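Local structure of mannose-6-phosphate isomerase (Helicobacter pylori, 2QH5) at residues Ile155-Gly160 and Ile257-Leu262; Val139-Ser144 and Ser188-Phe193; Lys164-Lys169 and Leu250-His255. The protein probably makes GDP-mannose from mannose 1-phosphate and GTP, belongs to the type 2 mannose-6-phosphate isomerases, and is represented here by its N-terminal nucleotidyltransferase domain. One frame throughout, in Å; residues are numbered along the deposited sequence.

The three contacts lie in one region of the GT-A-type nucleotidyltransferase domain. Their first segments follow one another as 139-144, 155-160 and 164-169. Their partners come later, as 188-193, 250-255 and 257-262. Contact 3 is nested inside the loop closed by contact 1, and contact 2 crosses both. The centres of contacts 1 and 2 are about 9 Å apart, and contact 3 is about 12 Å from each. All three reach the same mixed sheet. Strand 138-144 of contact 2 pairs with strand 257-261 of contact 1, and strand 153-156 of contact 1 pairs with strand 165-168 of contact 3. Middle and late parts of the chain are thus joined through one sheet.

Contact 1: residues Ile155-Gly160 and Ile257-Leu262; sequences IESPNG and IKMVEL
Ser157 OG is the polar atom that Met259 approaches with both its methyl and its sulfur. Met259 CE comes within 3.8 Å of Ser157 OG. In the conformer described, Ser157 OG also takes a weak, bent bond from Gly160 N (3.1 Å, 121° at the hydrogen). Ser157 has a second conformer, so this bond is doubtful. Met259 buries the largest share of the contact. Its CG stands opposite the backbone N (chi1 -159°), and the chain bends at its last torsion (chi3 85°). This takes the methyl past the sulfur to Ser157 OG and to Gly160 O. The sulfur itself packs on Ile155: Met259 SD lies 3.8 Å from Ile155 CG2. Ile155 CD1 also reaches Met259 CG, at 4.1 Å. Farther along, the carboxylate of Glu261 approaches the Gly160 backbone, with Glu261 OE2 4.0 Å from Gly160 CA. Gly160 turns the chain with a positive phi. Tyr185 of strand 184-194 touches Ser157, Met259 and Glu261. The two segments therefore meet through side chains and a turn, while their strands pair elsewhere: 153-156 with 184-194, and 257-261 with 138-144. Both strands belong to the mixed sheet of the nucleotidyltransferase domain, consistent with a GT-A-type fold.

Contact 2: residues Val139-Ser144 and Ser188-Phe193; sequences VTFGVS and SGMFVF
The Phe141 ring has the Met190 methyl CE over one face, displaced toward the rim. It flanks an antiparallel strand pair in the nucleotidyltransferase sheet. Met190 SD is above that ring face at a distance, 5.1 Å from the centroid of the Phe141 ring, in a Met-aromatic contact. Val192 CG2 sits at the ring edge in the plane, 3.8 Å from Phe141 CE1. The Phe191 ring turns an edge to Val139 O. Thr140 OG1 comes to the same ring obliquely, 3.6 Å from Phe191 CE2, and the two side chains lie side by side.

Val139 and Val192 form a hydrogen-bonded pair. Val139 N gives to Val192 O at 2.7 Å, and Val192 N returns a bond to Val139 O at 2.9 Å. Their side chains share one face of the sheet, where Val139 also touches Ala129 and Leu132 of helix 119-134. Phe191 points to the other face and meets Ile246, Asp247 and Met251 of helix 246-251.

The pairing changes at Gly189, where the chain turns a corner. Just before this corner, Ser188 N gives to Phe141 O at 3.0 Å. Ser188 OG is placed between its own backbone N and carbonyl carbon (chi1 74°). From there Ser188 OG accepts from Met190 N at 3.0 Å, making an ST turn, and packs 3.2 Å from Phe141 CB.

Contact 3: residues Lys164-Lys169 and Leu250-His255; sequences KRFIEK and LMQQSH
Gln252 reaches from the end of helix 246-251 to the backbone of strand 165-168. Gln252 CB is still at the margin, 4.2 Å from Phe166 O. Gln252 CG comes in closer, 3.4 Å from Phe166 O, and also touches Phe166 CD2. CD passes over toward the next residues of the strand. At the tip, Gln252 OE1 accepts from Glu168 N at 3.0 Å. The bond is nearly straight (172° at the hydrogen), and the donor lies in the plane of the amide. Beyond CG the chain is extended (chi2 -164°), which gives OE1 the length to reach two residues along the strand. The amide oxygen thus takes a strand N-H much as a carbonyl of a neighbouring strand would.

Phe166 packs beside this side chain. Met251 CB lies over one face, 4.1 Å from the Phe166 ring centroid and 16° off the normal, a CH-pi contact. Glu168 CB is at the ring edge, in the plane. The Gln252 and Phe166 side chains cross at about a right angle. Phe166 CB also rests 3.3 Å from Met251 O. The segment after the helix is tied back on itself: Leu250 O accepts from both Gln253 N and Ser254 N.

Strand 165-168 pairs with strand 153-156, where Ile167 and Tyr154 are joined by backbone hydrogen bonding. Phe166 also touches Ile155 of that strand and Asn187 of strand 184-194. Met251 turns its end to Phe191 and Phe193, so the end of helix 246-251 sits against both strand 165-168 and strand 184-194.

Contact 1: residues Ile155-Gly160 and Ile257-Leu262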
loop_
_atom_site.group_PDB
_atom_site.type_symbol
_atom_site.label_atom_id
_atom_site.label_comp_id
_atom_site.label_asym_id
_atom_site.label_seq_id
_atom_site.Cartn_x
_atom_site.Cartn_y
_atom_site.Cartn_z
ATOM N N ILE A 155 1.450 -9.397 -12.850
ATOM C CA ILE A 155 0.027 -9.717 -12.928
ATOM C C ILE A 155 -0.308 -10.225 -14.327
ATOM O O ILE A 155 -0.104 -9.515 -15.314
ATOM C CB ILE A 155 -0.865 -8.486 -12.638
ATOM C CG1 ILE A 155 -0.464 -7.804 -11.331
ATOM C CG2 ILE A 155 -2.323 -8.899 -12.595
ATOM C CD1 ILE A 155 -1.030 -6.403 -11.177
ATOM N N GLU A 156 -0.813 -11.455 -14.415
ATOM C CA GLU A 156 -1.332 -11.951 -15.687
ATOM C C GLU A 156 -2.779 -11.533 -15.836
ATOM O O GLU A 156 -3.636 -11.965 -15.069
ATOM C CB GLU A 156 -1.234 -13.473 -15.810
ATOM C CG GLU A 156 -1.681 -13.973 -17.188
ATOM C CD GLU A 156 -1.418 -15.451 -17.422
ATOM O OE1 GLU A 156 -1.993 -16.012 -18.376
ATOM O OE2 GLU A 156 -0.633 -16.054 -16.667
ATOM N N SER A 157 -3.044 -10.682 -16.815
ATOM C CA SER A 157 -4.410 -10.293 -17.115
ATOM C C SER A 157 -4.588 -10.143 -18.622
ATOM O O SER A 157 -4.074 -9.200 -19.230
ATOM C CB SER A 157 -4.799 -9.009 -16.380
ATOM O OG SER A 157 -4.838 -7.917 -17.269
ATOM N N PRO A 158 -5.306 -11.102 -19.237
ATOM C CA PRO A 158 -5.535 -11.025 -20.678
ATOM C C PRO A 158 -6.417 -9.830 -21.051
ATOM O O PRO A 158 -6.123 -9.130 -22.020
ATOM C CB PRO A 158 -6.244 -12.351 -20.993
ATOM C CG PRO A 158 -6.869 -12.782 -19.690
ATOM C CD PRO A 158 -5.928 -12.301 -18.635
ATOM N N ASN A 159 -7.458 -9.586 -20.254
ATOM C CA ASN A 159 -8.469 -8.582 -20.564
ATOM C C ASN A 159 -8.353 -7.273 -19.772
ATOM O O ASN A 159 -9.241 -6.420 -19.852
ATOM C CB ASN A 159 -9.868 -9.183 -20.381
ATOM C CG ASN A 159 -10.127 -9.651 -18.956
ATOM O OD1 ASN A 159 -9.907 -8.910 -17.997
ATOM N ND2 ASN A 159 -10.616 -10.881 -18.813
ATOM N N GLY A 160 -7.278 -7.132 -18.998
ATOM C CA GLY A 160 -7.029 -5.920 -18.213
ATOM C C GLY A 160 -7.904 -5.726 -16.986
ATOM O O GLY A 160 -7.970 -4.617 -16.438
ATOM N N ILE A 257 -9.225 -11.156 -6.754
ATOM C CA ILE A 257 -8.363 -10.098 -7.280
ATOM C C ILE A 257 -8.796 -9.555 -8.649
ATOM O O ILE A 257 -8.910 -10.312 -9.617
ATOM C CB ILE A 257 -6.897 -10.592 -7.362
ATOM C CG1 ILE A 257 -6.419 -11.023 -5.977
ATOM C CG2 ILE A 257 -5.960 -9.513 -7.949
ATOM C CD1 ILE A 257 -5.125 -11.789 -5.997
ATOM N N LYS A 258 -9.019 -8.241 -8.721
ATOM C CA LYS A 258 -9.208 -7.553 -10.002
ATOM C C LYS A 258 -8.103 -6.528 -10.261
ATOM O O LYS A 258 -7.389 -6.132 -9.348
ATOM C CB LYS A 258 -10.586 -6.887 -10.071
ATOM C CG LYS A 258 -11.766 -7.863 -10.030
ATOM C CD LYS A 258 -11.872 -8.695 -11.299
ATOM C CE LYS A 258 -13.164 -9.494 -11.323
ATOM N NZ LYS A 258 -13.002 -10.842 -10.736
ATOM N N MET A 259 -7.961 -6.100 -11.507
ATOM C CA MET A 259 -6.903 -5.168 -11.868
ATOM C C MET A 259 -7.495 -3.906 -12.492
ATOM O O MET A 259 -8.576 -3.945 -13.079
ATOM C CB MET A 259 -5.937 -5.832 -12.850
ATOM C CG MET A 259 -4.561 -5.193 -12.913
ATOM S SD MET A 259 -3.591 -5.766 -14.317
ATOM C CE MET A 259 -4.209 -4.634 -15.554
ATOM N N VAL A 260 -6.796 -2.785 -12.329
ATOM C CA VAL A 260 -7.103 -1.534 -13.030
ATOM C C VAL A 260 -5.790 -1.020 -13.625
ATOM O O VAL A 260 -4.779 -0.990 -12.936
ATOM C CB VAL A 260 -7.719 -0.470 -12.081
ATOM C CG1 VAL A 260 -8.098 0.791 -12.846
ATOM C CG2 VAL A 260 -8.940 -1.019 -11.369
ATOM N N GLU A 261 -5.793 -0.636 -14.898
ATOM C CA GLU A 261 -4.564 -0.173 -15.560
ATOM C C GLU A 261 -4.130 1.217 -15.101
ATOM O O GLU A 261 -4.946 2.138 -15.017
ATOM C CB GLU A 261 -4.731 -0.166 -17.080
ATOM C CG GLU A 261 -5.039 -1.517 -17.700
ATOM C CD GLU A 261 -5.588 -1.394 -19.108
ATOM O OE1 GLU A 261 -5.083 -0.547 -19.876
ATOM O OE2 GLU A 261 -6.529 -2.144 -19.447
ATOM N N LEU A 262 -2.843 1.359 -14.799
ATOM C CA LEU A 262 -2.267 2.662 -14.482
ATOM C C LEU A 262 -1.486 3.216 -15.667
ATOM O O LEU A 262 -0.350 2.808 -15.933
ATOM C CB LEU A 262 -1.379 2.601 -13.233
ATOM C CG LEU A 262 -2.003 3.038 -11.903
ATOM C CD1 LEU A 262 -1.036 2.802 -10.757
ATOM C CD2 LEU A 262 -2.423 4.501 -11.942
#

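Contact 2: residues Val139-Ser144 and Ser188-Phe193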
loop_
_atom_site.group_PDB
_atom_site.type_symbol
_atom_site.label_atom_id
_atom_site.label_comp_id
_atom_site.label_asym_id
_atom_site.label_seq_id
_atom_site.Cartn_x
_atom_site.Cartn_y
_atom_site.Cartn_z
ATOM N N VAL A 139 -8.298 -5.001 -4.967
ATOM C CA VAL A 139 -7.996 -4.369 -6.232
ATOM C C VAL A 139 -6.531 -4.037 -6.284
ATOM O O VAL A 139 -5.982 -3.431 -5.366
ATOM C CB VAL A 139 -8.854 -3.095 -6.472
ATOM C CG1 VAL A 139 -8.719 -2.627 -7.898
ATOM C CG2 VAL A 139 -10.314 -3.362 -6.142
ATOM N N THR A 140 -5.906 -4.464 -7.373
ATOM C CA THR A 140 -4.513 -4.177 -7.647
ATOM C C THR A 140 -4.412 -3.304 -8.908
ATOM O O THR A 140 -5.412 -3.087 -9.588
ATOM C CB THR A 140 -3.715 -5.482 -7.792
ATOM O OG1 THR A 140 -2.316 -5.183 -7.780
ATOM C CG2 THR A 140 -4.081 -6.214 -9.078
ATOM N N PHE A 141 -3.221 -2.786 -9.207
ATOM C CA PHE A 141 -3.051 -1.872 -10.332
ATOM C C PHE A 141 -1.948 -2.328 -11.282
ATOM O O PHE A 141 -0.825 -2.604 -10.856
ATOM C CB PHE A 141 -2.748 -0.448 -9.851
ATOM C CG PHE A 141 -3.904 0.244 -9.173
ATOM C CD1 PHE A 141 -4.236 -0.039 -7.845
ATOM C CD2 PHE A 141 -4.631 1.219 -9.843
ATOM C CE1 PHE A 141 -5.294 0.614 -7.213
ATOM C CE2 PHE A 141 -5.693 1.880 -9.213
ATOM C CZ PHE A 141 -6.021 1.579 -7.898
ATOM N N GLY A 142 -2.267 -2.384 -12.574
ATOM C CA GLY A 142 -1.318 -2.843 -13.576
ATOM C C GLY A 142 -0.571 -1.727 -14.284
ATOM O O GLY A 142 -1.140 -0.676 -14.580
ATOM N N VAL A 143 0.710 -1.962 -14.545
ATOM C CA VAL A 143 1.532 -1.039 -15.320
ATOM C C VAL A 143 2.172 -1.822 -16.460
ATOM O O VAL A 143 2.779 -2.874 -16.238
ATOM C CB VAL A 143 2.606 -0.337 -14.445
ATOM C CG1 VAL A 143 3.671 0.339 -15.305
ATOM C CG2 VAL A 143 1.956 0.682 -13.520
ATOM N N SER A 144 2.009 -1.306 -17.677
ATOM C CA SER A 144 2.469 -1.973 -18.895
ATOM C C SER A 144 3.984 -2.082 -18.967
ATOM O O SER A 144 4.701 -1.082 -18.920
ATOM C CB SER A 144 1.919 -1.263 -20.133
ATOM O OG SER A 144 1.850 0.137 -19.921
ATOM N N SER A 188 1.855 -2.487 -9.441
ATOM C CA SER A 188 2.238 -1.151 -9.013
ATOM C C SER A 188 2.631 -1.137 -7.546
ATOM O O SER A 188 3.385 -0.272 -7.109
ATOM C CB SER A 188 1.096 -0.167 -9.238
ATOM O OG SER A 188 0.072 -0.366 -8.284
ATOM N N GLY A 189 2.121 -2.099 -6.788
ATOM C CA GLY A 189 2.335 -2.128 -5.349
ATOM C C GLY A 189 1.262 -1.357 -4.607
ATOM O O GLY A 189 1.192 -1.435 -3.389
ATOM N N MET A 190 0.436 -0.608 -5.342
ATOM C CA MET A 190 -0.756 0.057 -4.788
ATOM C C MET A 190 -1.911 -0.935 -4.674
ATOM O O MET A 190 -1.925 -1.939 -5.385
ATOM C CB MET A 190 -1.209 1.204 -5.685
ATOM C CG MET A 190 -0.143 2.210 -6.063
ATOM S SD MET A 190 -0.860 3.532 -7.050
ATOM C CE MET A 190 -2.462 3.723 -6.251
ATOM N N PHE A 191 -2.885 -0.646 -3.805
ATOM C CA PHE A 191 -3.990 -1.568 -3.535
ATOM C C PHE A 191 -5.200 -0.831 -3.016
ATOM O O PHE A 191 -5.056 0.147 -2.300
ATOM C CB PHE A 191 -3.616 -2.611 -2.475
ATOM C CG PHE A 191 -2.525 -3.540 -2.889
ATOM C CD1 PHE A 191 -1.263 -3.434 -2.322
ATOM C CD2 PHE A 191 -2.749 -4.514 -3.854
ATOM C CE1 PHE A 191 -0.241 -4.276 -2.714
ATOM C CE2 PHE A 191 -1.729 -5.363 -4.253
ATOM C CZ PHE A 191 -0.474 -5.247 -3.681
ATOM N N VAL A 192 -6.393 -1.310 -3.372
ATOM C CA VAL A 192 -7.643 -0.835 -2.773
ATOM C C VAL A 192 -8.479 -2.044 -2.380
ATOM O O VAL A 192 -8.512 -3.038 -3.099
ATOM C CB VAL A 192 -8.464 0.098 -3.717
ATOM C CG1 VAL A 192 -9.706 0.630 -3.003
ATOM C CG2 VAL A 192 -7.617 1.271 -4.216
ATOM N N PHE A 193 -9.110 -1.965 -1.214
ATOM C CA PHE A 193 -9.989 -3.007 -0.683
ATOM C C PHE A 193 -10.669 -2.480 0.563
ATOM O O PHE A 193 -10.182 -1.535 1.184
ATOM C CB PHE A 193 -9.247 -4.319 -0.337
ATOM C CG PHE A 193 -7.785 -4.147 0.042
ATOM C CD1 PHE A 193 -7.406 -3.431 1.180
ATOM C CD2 PHE A 193 -6.789 -4.734 -0.738
ATOM C CE1 PHE A 193 -6.068 -3.286 1.512
ATOM C CE2 PHE A 193 -5.441 -4.604 -0.407
ATOM C CZ PHE A 193 -5.076 -3.872 0.707
#

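Contact 3: residues Lys164-Lys169 and Leu250-His255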
loop_
_atom_site.group_PDB
_atom_site.type_symbol
_atom_site.label_atom_id
_atom_site.label_comp_id
_atom_site.label_asym_id
_atom_site.label_seq_id
_atom_site.Cartn_x
_atom_site.Cartn_y
_atom_site.Cartn_z
ATOM N N LYS A 164 -5.424 -13.810 -14.138
ATOM C CA LYS A 164 -5.307 -15.261 -14.236
ATOM C C LYS A 164 -4.385 -15.802 -13.152
ATOM O O LYS A 164 -4.624 -16.881 -12.608
ATOM C CB LYS A 164 -4.845 -15.692 -15.637
ATOM C CG LYS A 164 -5.902 -15.474 -16.720
ATOM C CD LYS A 164 -6.126 -16.730 -17.554
ATOM C CE LYS A 164 -5.274 -16.751 -18.818
ATOM N NZ LYS A 164 -5.974 -16.120 -19.974
ATOM N N ARG A 165 -3.332 -15.048 -12.849
ATOM C CA ARG A 165 -2.495 -15.318 -11.682
ATOM C C ARG A 165 -1.539 -14.168 -11.355
ATOM O O ARG A 165 -1.323 -13.256 -12.160
ATOM C CB ARG A 165 -1.722 -16.647 -11.807
ATOM C CG ARG A 165 -0.337 -16.511 -12.395
ATOM C CD ARG A 165 -0.260 -17.041 -13.796
ATOM N NE ARG A 165 0.584 -18.229 -13.870
ATOM C CZ ARG A 165 1.313 -18.570 -14.931
ATOM N NH1 ARG A 165 1.319 -17.816 -16.025
ATOM N NH2 ARG A 165 2.049 -19.671 -14.893
ATOM N N PHE A 166 -0.989 -14.235 -10.145
ATOM C CA PHE A 166 -0.002 -13.293 -9.659
ATOM C C PHE A 166 1.290 -14.068 -9.452
ATOM O O PHE A 166 1.313 -15.060 -8.722
ATOM C CB PHE A 166 -0.474 -12.717 -8.324
ATOM C CG PHE A 166 0.170 -11.419 -7.957
ATOM C CD1 PHE A 166 -0.571 -10.246 -7.962
ATOM C CD2 PHE A 166 1.514 -11.367 -7.593
ATOM C CE1 PHE A 166 0.017 -9.039 -7.619
ATOM C CE2 PHE A 166 2.112 -10.169 -7.251
ATOM C CZ PHE A 166 1.362 -9.002 -7.264
ATOM N N ILE A 167 2.356 -13.632 -10.109
ATOM C CA ILE A 167 3.674 -14.216 -9.877
ATOM C C ILE A 167 4.671 -13.128 -9.472
ATOM O O ILE A 167 5.119 -12.335 -10.302
ATOM C CB ILE A 167 4.198 -15.088 -11.078
ATOM C CG1 ILE A 167 3.984 -14.404 -12.438
ATOM C CG2 ILE A 167 3.570 -16.481 -11.053
ATOM C CD1 ILE A 167 2.790 -14.894 -13.233
ATOM N N GLU A 168 4.988 -13.066 -8.181
ATOM C CA GLU A 168 5.901 -12.035 -7.691
ATOM C C GLU A 168 7.346 -12.492 -7.797
ATOM O O GLU A 168 7.691 -13.583 -7.335
ATOM C CB GLU A 168 5.587 -11.614 -6.253
ATOM C CG GLU A 168 6.081 -10.208 -5.946
ATOM C CD GLU A 168 6.705 -10.084 -4.575
ATOM O OE1 GLU A 168 6.898 -8.937 -4.116
ATOM O OE2 GLU A 168 7.009 -11.127 -3.956
ATOM N N LYS A 169 8.170 -11.641 -8.408
ATOM C CA LYS A 169 9.593 -11.910 -8.652
ATOM C C LYS A 169 9.852 -13.275 -9.315
ATOM O O LYS A 169 10.243 -14.236 -8.645
ATOM C CB LYS A 169 10.418 -11.744 -7.363
ATOM C CG LYS A 169 10.333 -10.351 -6.741
ATOM C CD LYS A 169 11.027 -10.298 -5.390
ATOM C CE LYS A 169 10.901 -8.919 -4.770
ATOM N NZ LYS A 169 11.728 -8.775 -3.546
ATOM N N LEU A 250 -0.744 -13.024 0.340
ATOM C CA LEU A 250 -2.156 -12.963 -0.009
ATOM C C LEU A 250 -2.436 -12.922 -1.503
ATOM O O LEU A 250 -3.280 -13.672 -1.998
ATOM C CB LEU A 250 -2.799 -11.757 0.675
ATOM C CG LEU A 250 -4.291 -11.508 0.481
ATOM C CD1 LEU A 250 -5.123 -12.708 0.921
ATOM C CD2 LEU A 250 -4.682 -10.258 1.246
ATOM N N MET A 251 -1.730 -12.050 -2.212
ATOM C CA MET A 251 -2.019 -11.805 -3.621
ATOM C C MET A 251 -1.716 -13.003 -4.526
ATOM O O MET A 251 -2.271 -13.115 -5.608
ATOM C CB MET A 251 -1.307 -10.540 -4.118
ATOM C CG MET A 251 -1.611 -9.293 -3.301
ATOM S SD MET A 251 -3.353 -8.826 -3.339
ATOM C CE MET A 251 -3.466 -7.670 -1.986
ATOM N N GLN A 252 -0.863 -13.915 -4.081
ATOM C CA GLN A 252 -0.593 -15.121 -4.865
ATOM C C GLN A 252 -1.604 -16.244 -4.594
ATOM O O GLN A 252 -1.528 -17.318 -5.200
ATOM C CB GLN A 252 0.834 -15.620 -4.626
ATOM C CG GLN A 252 1.897 -14.799 -5.334
ATOM C CD GLN A 252 3.237 -15.507 -5.413
ATOM O OE1 GLN A 252 4.096 -15.136 -6.214
ATOM N NE2 GLN A 252 3.424 -16.533 -4.583
ATOM N N GLN A 253 -2.554 -16.000 -3.695
ATOM C CA GLN A 253 -3.487 -17.048 -3.289
ATOM C C GLN A 253 -4.936 -16.619 -3.280
ATOM O O GLN A 253 -5.826 -17.465 -3.209
ATOM C CB GLN A 253 -3.116 -17.576 -1.909
ATOM C CG GLN A 253 -2.042 -18.628 -1.948
ATOM C CD GLN A 253 -0.913 -18.300 -1.018
ATOM O OE1 GLN A 253 0.232 -18.165 -1.448
ATOM N NE2 GLN A 253 -1.224 -18.143 0.265
ATOM N N SER A 254 -5.176 -15.314 -3.333
ATOM C CA SER A 254 -6.543 -14.802 -3.287
ATOM C C SER A 254 -7.313 -15.041 -4.601
ATOM O O SER A 254 -6.798 -14.805 -5.710
ATOM C CB SER A 254 -6.558 -13.318 -2.910
ATOM O OG SER A 254 -7.889 -12.850 -2.787
ATOM N N HIS A 255 -8.546 -15.517 -4.455
ATOM C CA HIS A 255 -9.432 -15.722 -5.589
ATOM C C HIS A 255 -10.210 -14.448 -5.937
ATOM O O HIS A 255 -10.957 -14.428 -6.916
ATOM C CB HIS A 255 -10.408 -16.865 -5.301
ATOM C CG HIS A 255 -9.748 -18.195 -5.109
ATOM N ND1 HIS A 255 -9.158 -18.891 -6.142
ATOM C CD2 HIS A 255 -9.596 -18.962 -4.002
ATOM C CE1 HIS A 255 -8.665 -20.027 -5.679
ATOM N NE2 HIS A 255 -8.916 -20.093 -4.385
#